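Local coordinates for flavin adenine dinucleotide synthase (Saccharomyces cerevisiae, PDB 2WSI), which catalyses transfer of an adenylyl group from ATP to flavin mononucleotide, making the coenzyme FAD and releasing diphosphate, at residues I27-E32 against L199-S204; M99-T104 against R126-L131. All coordinates share one frame; numbering follows the deposited sequence.

In the fold
The chain enters contact 1 almost at once, on helix 25-45, but the partner on helix 199-209 arrives only after 166 intervening residues, so this contact closes a very wide loop. Inside that loop lies contact 2. Strand 102-106 runs into helix 114-126 and returns as strand 129-133, and segments 99-104 and 126-131 pair after an excursion of just 21 residues. The two contacts do not touch: their centres are about 27 Å apart, on opposite sides of the chain's centre. Contact 2 builds the edge of the six-stranded sheet, whereas contact 1 ties a helix close to the N terminus to one that follows the last strand of that sheet.

Contact 1: I27-E32 against L199-S204; sequences IASTQE and LTNIWS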
loop_
_atom_site.group_PDB
_atom_site.type_symbol
_atom_site.label_atom_id
_atom_site.label_comp_id
_atom_site.label_asym_id
_atom_site.label_seq_id
_atom_site.Cartn_x
_atom_site.Cartn_y
_atom_site.Cartn_z
ATOM N N ILE A 27 16.368 -7.514 4.633
ATOM C CA ILE A 27 16.458 -7.240 3.207
ATOM C C ILE A 27 16.220 -8.502 2.414
ATOM O O ILE A 27 15.471 -8.478 1.435
ATOM C CB ILE A 27 17.808 -6.617 2.771
ATOM C CG1 ILE A 27 18.028 -5.257 3.447
ATOM C CG2 ILE A 27 17.834 -6.416 1.246
ATOM C CD1 ILE A 27 16.800 -4.407 3.493
ATOM N N ALA A 28 16.841 -9.607 2.818
ATOM C CA ALA A 28 16.698 -10.858 2.054
ATOM C C ALA A 28 15.255 -11.368 2.106
ATOM O O ALA A 28 14.727 -11.868 1.125
ATOM C CB ALA A 28 17.666 -11.934 2.581
ATOM N N SER A 29 14.639 -11.263 3.276
ATOM C CA SER A 29 13.241 -11.634 3.430
ATOM C C SER A 29 12.338 -10.797 2.501
ATOM O O SER A 29 11.388 -11.300 1.915
ATOM C CB SER A 29 12.819 -11.377 4.862
ATOM O OG SER A 29 11.437 -11.517 4.986
ATOM N N THR A 30 12.638 -9.516 2.410
ATOM C CA THR A 30 11.811 -8.590 1.622
ATOM C C THR A 30 12.032 -8.813 0.123
ATOM O O THR A 30 11.112 -8.686 -0.677
ATOM C CB THR A 30 12.108 -7.149 2.021
ATOM O OG1 THR A 30 11.888 -6.988 3.437
ATOM C CG2 THR A 30 11.185 -6.148 1.221
ATOM N N GLN A 31 13.241 -9.201 -0.255
ATOM C CA GLN A 31 13.509 -9.550 -1.647
ATOM C C GLN A 31 12.702 -10.763 -2.034
ATOM O O GLN A 31 12.120 -10.797 -3.115
ATOM C CB GLN A 31 15.003 -9.787 -1.873
ATOM C CG GLN A 31 15.805 -8.482 -1.817
ATOM C CD GLN A 31 17.311 -8.724 -1.789
ATOM O OE1 GLN A 31 17.771 -9.767 -1.321
ATOM N NE2 GLN A 31 18.075 -7.758 -2.276
ATOM N N GLU A 32 12.626 -11.745 -1.141
ATOM C CA GLU A 32 11.784 -12.900 -1.398
ATOM C C GLU A 32 10.287 -12.550 -1.469
ATOM O O GLU A 32 9.560 -13.110 -2.298
ATOM C CB GLU A 32 11.949 -13.967 -0.324
ATOM C CG GLU A 32 10.991 -15.134 -0.527
ATOM C CD GLU A 32 11.117 -16.202 0.554
ATOM O OE1 GLU A 32 10.661 -15.948 1.694
ATOM O OE2 GLU A 32 11.659 -17.300 0.260
ATOM N N LEU A 199 5.406 -6.987 8.653
ATOM C CA LEU A 199 5.517 -5.556 8.921
ATOM C C LEU A 199 6.927 -5.054 8.596
ATOM O O LEU A 199 7.109 -3.965 8.055
ATOM C CB LEU A 199 5.142 -5.275 10.373
ATOM C CG LEU A 199 5.195 -3.812 10.805
ATOM C CD1 LEU A 199 4.375 -2.926 9.841
ATOM C CD2 LEU A 199 4.676 -3.697 12.265
ATOM N N THR A 200 7.937 -5.854 8.897
ATOM C CA THR A 200 9.301 -5.419 8.598
ATOM C C THR A 200 9.534 -5.300 7.084
ATOM O O THR A 200 10.282 -4.426 6.642
ATOM C CB THR A 200 10.379 -6.382 9.213
ATOM O OG1 THR A 200 10.209 -7.691 8.680
ATOM C CG2 THR A 200 10.220 -6.462 10.718
ATOM N N ASN A 201 8.933 -6.194 6.301
ATOM C CA ASN A 201 9.081 -6.126 4.850
ATOM C C ASN A 201 8.434 -4.834 4.345
ATOM O O ASN A 201 8.980 -4.166 3.477
ATOM C CB ASN A 201 8.385 -7.277 4.154
ATOM C CG ASN A 201 8.935 -8.653 4.538
ATOM O OD1 ASN A 201 10.148 -8.917 4.608
ATOM N ND2 ASN A 201 8.020 -9.547 4.750
ATOM N N ILE A 202 7.286 -4.485 4.919
ATOM C CA ILE A 202 6.542 -3.320 4.447
ATOM C C ILE A 202 7.405 -2.058 4.654
ATOM O O ILE A 202 7.659 -1.305 3.712
ATOM C CB ILE A 202 5.185 -3.206 5.168
ATOM C CG1 ILE A 202 4.237 -4.335 4.698
ATOM C CG2 ILE A 202 4.568 -1.811 4.903
ATOM C CD1 ILE A 202 3.820 -4.196 3.181
ATOM N N TRP A 203 7.905 -1.849 5.871
ATOM C CA TRP A 203 8.681 -0.642 6.132
ATOM C C TRP A 203 10.004 -0.637 5.357
ATOM O O TRP A 203 10.438 0.404 4.863
ATOM C CB TRP A 203 9.022 -0.485 7.613
ATOM C CG TRP A 203 7.886 -0.231 8.567
ATOM C CD1 TRP A 203 7.647 -0.902 9.728
ATOM C CD2 TRP A 203 6.873 0.791 8.481
ATOM N NE1 TRP A 203 6.540 -0.370 10.365
ATOM C CE2 TRP A 203 6.053 0.666 9.625
ATOM C CE3 TRP A 203 6.588 1.798 7.562
ATOM C CZ2 TRP A 203 4.958 1.507 9.860
ATOM C CZ3 TRP A 203 5.477 2.637 7.804
ATOM C CH2 TRP A 203 4.684 2.468 8.927
ATOM N N SER A 204 10.669 -1.784 5.288
ATOM C CA SER A 204 11.958 -1.825 4.616
ATOM C C SER A 204 11.789 -1.399 3.162
ATOM O O SER A 204 12.566 -0.592 2.666
ATOM C CB SER A 204 12.586 -3.212 4.649
ATOM O OG SER A 204 13.741 -3.211 3.839
HETATM O O HOH W 1 11.478 -10.077 8.122
#
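Thr-30 and Asn-201 are the centre of this nearly perpendicular crossing of helix 25-45 and helix 199-209, their side chains sliding past each other in opposite directions. The amide of Asn-201 ends beside the hydroxyls of Ser-29 and Thr-30, though which way round it sits is uncertain. OG1 of Thr-30 lies 3.3 Å from CA of Asn-201 and is hydrogen-bonded within its own helix, to the backbone O of Ile-26. A water gives a hydrogen bond to Thr-200 OG1 at 2.8 Å and a weak one to Ser-29 OG. Van der Waals contact is slight, and here too carbon meets oxygen: the methyl CG2 of Thr-30 rests 3.7 Å from the backbone O of Asn-201. Ile-27 starts out pointing away, yet its CD1 swings back to 3.3 Å from Ser-204 OG. With chi1 at 173°, Ser-204 turns OG away from its backbone N to the place where it meets that methyl and hydrogen-bonds the side chains of Glu-250 and Tyr-17. With an alanine here in place of Asn-201, the hydroxyls of Ser-29 and Thr-30 would probably face a gap where the amide had been. Joined mostly by small polar side chains, the two helices owe little here to interlocking apolar side chains.

Contact 2: M99-T104 against R126-L131; sequences MQRLPT and RYCLSL
Arg-101 lays its side chain alongside Ser-130: the two CB atoms are 3.6 Å apart, and a bend at chi3 turns the guanidinium so that CA of Ser-130 sits 4.0 Å above one of its faces, toward the rim. Lower down, Arg-101 CG packs against SG of Cys-128, which also lies near the backbone O of Gln-100. The amide of Gln-100 bonds the backbone O of Arg-101 and that of Leu-52, tying the residues just before the strand to Leu-52.

Parallel pairing begins at Leu-102, whose N donates a nearly straight bond (163°) to Cys-128 O at 2.9 Å. Its carbonyl is gripped twice, from opposite faces of its plane: Ser-130 N comes within 2.8 Å of Leu-102 O, and OG1 of Thr-104 reaches the same oxygen at 2.9 Å. Thr-104 N then gives a more bent bond (135°) to Ser-130 O at 3.0 Å.

On the face carrying Leu-102, Leu-129, Thr-104 and Leu-131, the first two leucines lie side by side and point the same way. At chi1 -59° the OG1 of Thr-104 lies beside its own N and meets Leu-129, while CG2, anti to that N, reaches Leu-131 CD1 at 3.7 Å. Helix 64-87 touches Leu-102 through Tyr-73 and Leu-77, while Ser-124 of helix 114-126 touches Leu-129 and Leu-131.

Strand 102-106, helix 114-126 and edge strand 129-133 form a beta-alpha-beta crossover, the building unit of the HUP-type nucleotide-binding sheet; the side chain of Thr-104 is about 7 Å from the bound FAD.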
loop_
_atom_site.group_PDB
_atom_site.type_symbol
_atom_site.label_atom_id
_atom_site.label_comp_id
_atom_site.label_asym_id
_atom_site.label_seq_id
_atom_site.Cartn_x
_atom_site.Cartn_y
_atom_site.Cartn_z
ATOM N N MET A 99 -1.399 5.510 -23.275
ATOM C CA MET A 99 -1.576 6.753 -22.537
ATOM C C MET A 99 -2.964 6.746 -21.888
ATOM O O MET A 99 -3.966 7.045 -22.529
ATOM C CB MET A 99 -1.379 7.971 -23.458
ATOM C CG MET A 99 -1.285 9.319 -22.716
ATOM S SD MET A 99 0.336 9.809 -22.017
ATOM C CE MET A 99 1.312 10.296 -23.435
ATOM N N GLN A 100 -3.002 6.394 -20.608
ATOM C CA GLN A 100 -4.240 6.230 -19.870
ATOM C C GLN A 100 -3.976 6.229 -18.358
ATOM O O GLN A 100 -2.829 6.287 -17.920
ATOM C CB GLN A 100 -4.891 4.895 -20.242
ATOM C CG GLN A 100 -4.048 3.681 -19.820
ATOM C CD GLN A 100 -4.851 2.404 -19.859
ATOM O OE1 GLN A 100 -4.846 1.705 -20.863
ATOM N NE2 GLN A 100 -5.575 2.103 -18.763
ATOM N N ARG A 101 -5.045 6.116 -17.574
ATOM C CA ARG A 101 -4.937 6.069 -16.112
ATOM C C ARG A 101 -5.309 4.675 -15.586
ATOM O O ARG A 101 -6.007 3.920 -16.258
ATOM C CB ARG A 101 -5.852 7.130 -15.498
ATOM C CG ARG A 101 -5.581 8.528 -16.077
ATOM C CD ARG A 101 -6.285 9.623 -15.319
ATOM N NE ARG A 101 -7.727 9.514 -15.471
ATOM C CZ ARG A 101 -8.609 10.357 -14.941
ATOM N NH1 ARG A 101 -8.201 11.401 -14.225
ATOM N NH2 ARG A 101 -9.902 10.159 -15.146
ATOM N N LEU A 102 -4.817 4.342 -14.393
ATOM C CA LEU A 102 -5.015 3.018 -13.798
ATOM C C LEU A 102 -6.327 2.983 -13.013
ATOM O O LEU A 102 -6.516 3.766 -12.093
ATOM C CB LEU A 102 -3.863 2.718 -12.826
ATOM C CG LEU A 102 -3.750 1.248 -12.421
ATOM C CD1 LEU A 102 -3.275 0.421 -13.612
ATOM C CD2 LEU A 102 -2.771 1.077 -11.253
ATOM N N PRO A 103 -7.234 2.069 -13.364
ATOM C CA PRO A 103 -8.523 2.099 -12.672
ATOM C C PRO A 103 -8.389 1.756 -11.191
ATOM O O PRO A 103 -7.824 0.714 -10.846
ATOM C CB PRO A 103 -9.343 1.015 -13.376
ATOM C CG PRO A 103 -8.639 0.754 -14.670
ATOM C CD PRO A 103 -7.196 1.080 -14.462
ATOM N N THR A 104 -8.959 2.604 -10.344
ATOM C CA THR A 104 -8.680 2.555 -8.922
ATOM C C THR A 104 -9.961 2.895 -8.189
ATOM O O THR A 104 -10.774 3.672 -8.693
ATOM C CB THR A 104 -7.562 3.569 -8.546
ATOM O OG1 THR A 104 -6.368 3.269 -9.288
ATOM C CG2 THR A 104 -7.257 3.546 -7.017
ATOM N N ARG A 126 0.253 11.472 -8.692
ATOM C CA ARG A 126 1.597 10.951 -8.912
ATOM C C ARG A 126 1.587 9.637 -9.725
ATOM O O ARG A 126 2.416 9.431 -10.603
ATOM C CB ARG A 126 2.283 10.688 -7.569
ATOM C CG ARG A 126 3.786 10.479 -7.661
ATOM C CD ARG A 126 4.415 10.267 -6.253
ATOM N NE ARG A 126 5.824 9.889 -6.353
ATOM C CZ ARG A 126 6.787 10.657 -6.866
ATOM N NH1 ARG A 126 6.500 11.866 -7.336
ATOM N NH2 ARG A 126 8.047 10.208 -6.919
ATOM N N TYR A 127 0.687 8.719 -9.404
ATOM C CA TYR A 127 0.759 7.382 -10.035
ATOM C C TYR A 127 -0.237 7.266 -11.193
ATOM O O TYR A 127 -0.418 6.194 -11.740
ATOM C CB TYR A 127 0.491 6.288 -9.020
ATOM C CG TYR A 127 1.425 6.317 -7.851
ATOM C CD1 TYR A 127 2.797 6.352 -8.038
ATOM C CD2 TYR A 127 0.935 6.329 -6.549
ATOM C CE1 TYR A 127 3.667 6.388 -6.958
ATOM C CE2 TYR A 127 1.800 6.349 -5.458
ATOM C CZ TYR A 127 3.159 6.378 -5.675
ATOM O OH TYR A 127 4.016 6.407 -4.605
ATOM N N CYS A 128 -0.893 8.374 -11.532
ATOM C CA CYS A 128 -1.793 8.410 -12.684
ATOM C C CYS A 128 -2.909 7.376 -12.531
ATOM O O CYS A 128 -3.153 6.530 -13.418
ATOM C CB CYS A 128 -1.010 8.151 -13.994
ATOM S SG CYS A 128 -1.848 8.780 -15.464
ATOM N N LEU A 129 -3.584 7.470 -11.395
ATOM C CA LEU A 129 -4.728 6.629 -11.091
ATOM C C LEU A 129 -6.002 7.296 -11.561
ATOM O O LEU A 129 -6.180 8.485 -11.388
ATOM C CB LEU A 129 -4.843 6.446 -9.580
ATOM C CG LEU A 129 -3.539 5.987 -8.926
ATOM C CD1 LEU A 129 -3.767 5.757 -7.409
ATOM C CD2 LEU A 129 -3.031 4.725 -9.627
ATOM N N SER A 130 -6.893 6.508 -12.117
ATOM C CA SER A 130 -8.239 6.971 -12.439
ATOM C C SER A 130 -9.100 6.598 -11.261
ATOM O O SER A 130 -9.498 5.443 -11.094
ATOM C CB SER A 130 -8.789 6.280 -13.680
ATOM O OG SER A 130 -10.130 6.696 -13.912
ATOM N N LEU A 131 -9.375 7.580 -10.428
ATOM C CA LEU A 131 -9.971 7.287 -9.140
ATOM C C LEU A 131 -11.489 7.357 -9.128
ATOM O O LEU A 131 -12.075 8.411 -9.378
ATOM C CB LEU A 131 -9.411 8.274 -8.123
ATOM C CG LEU A 131 -9.743 7.972 -6.670
ATOM C CD1 LEU A 131 -8.884 6.775 -6.191
ATOM C CD2 LEU A 131 -9.474 9.197 -5.857
#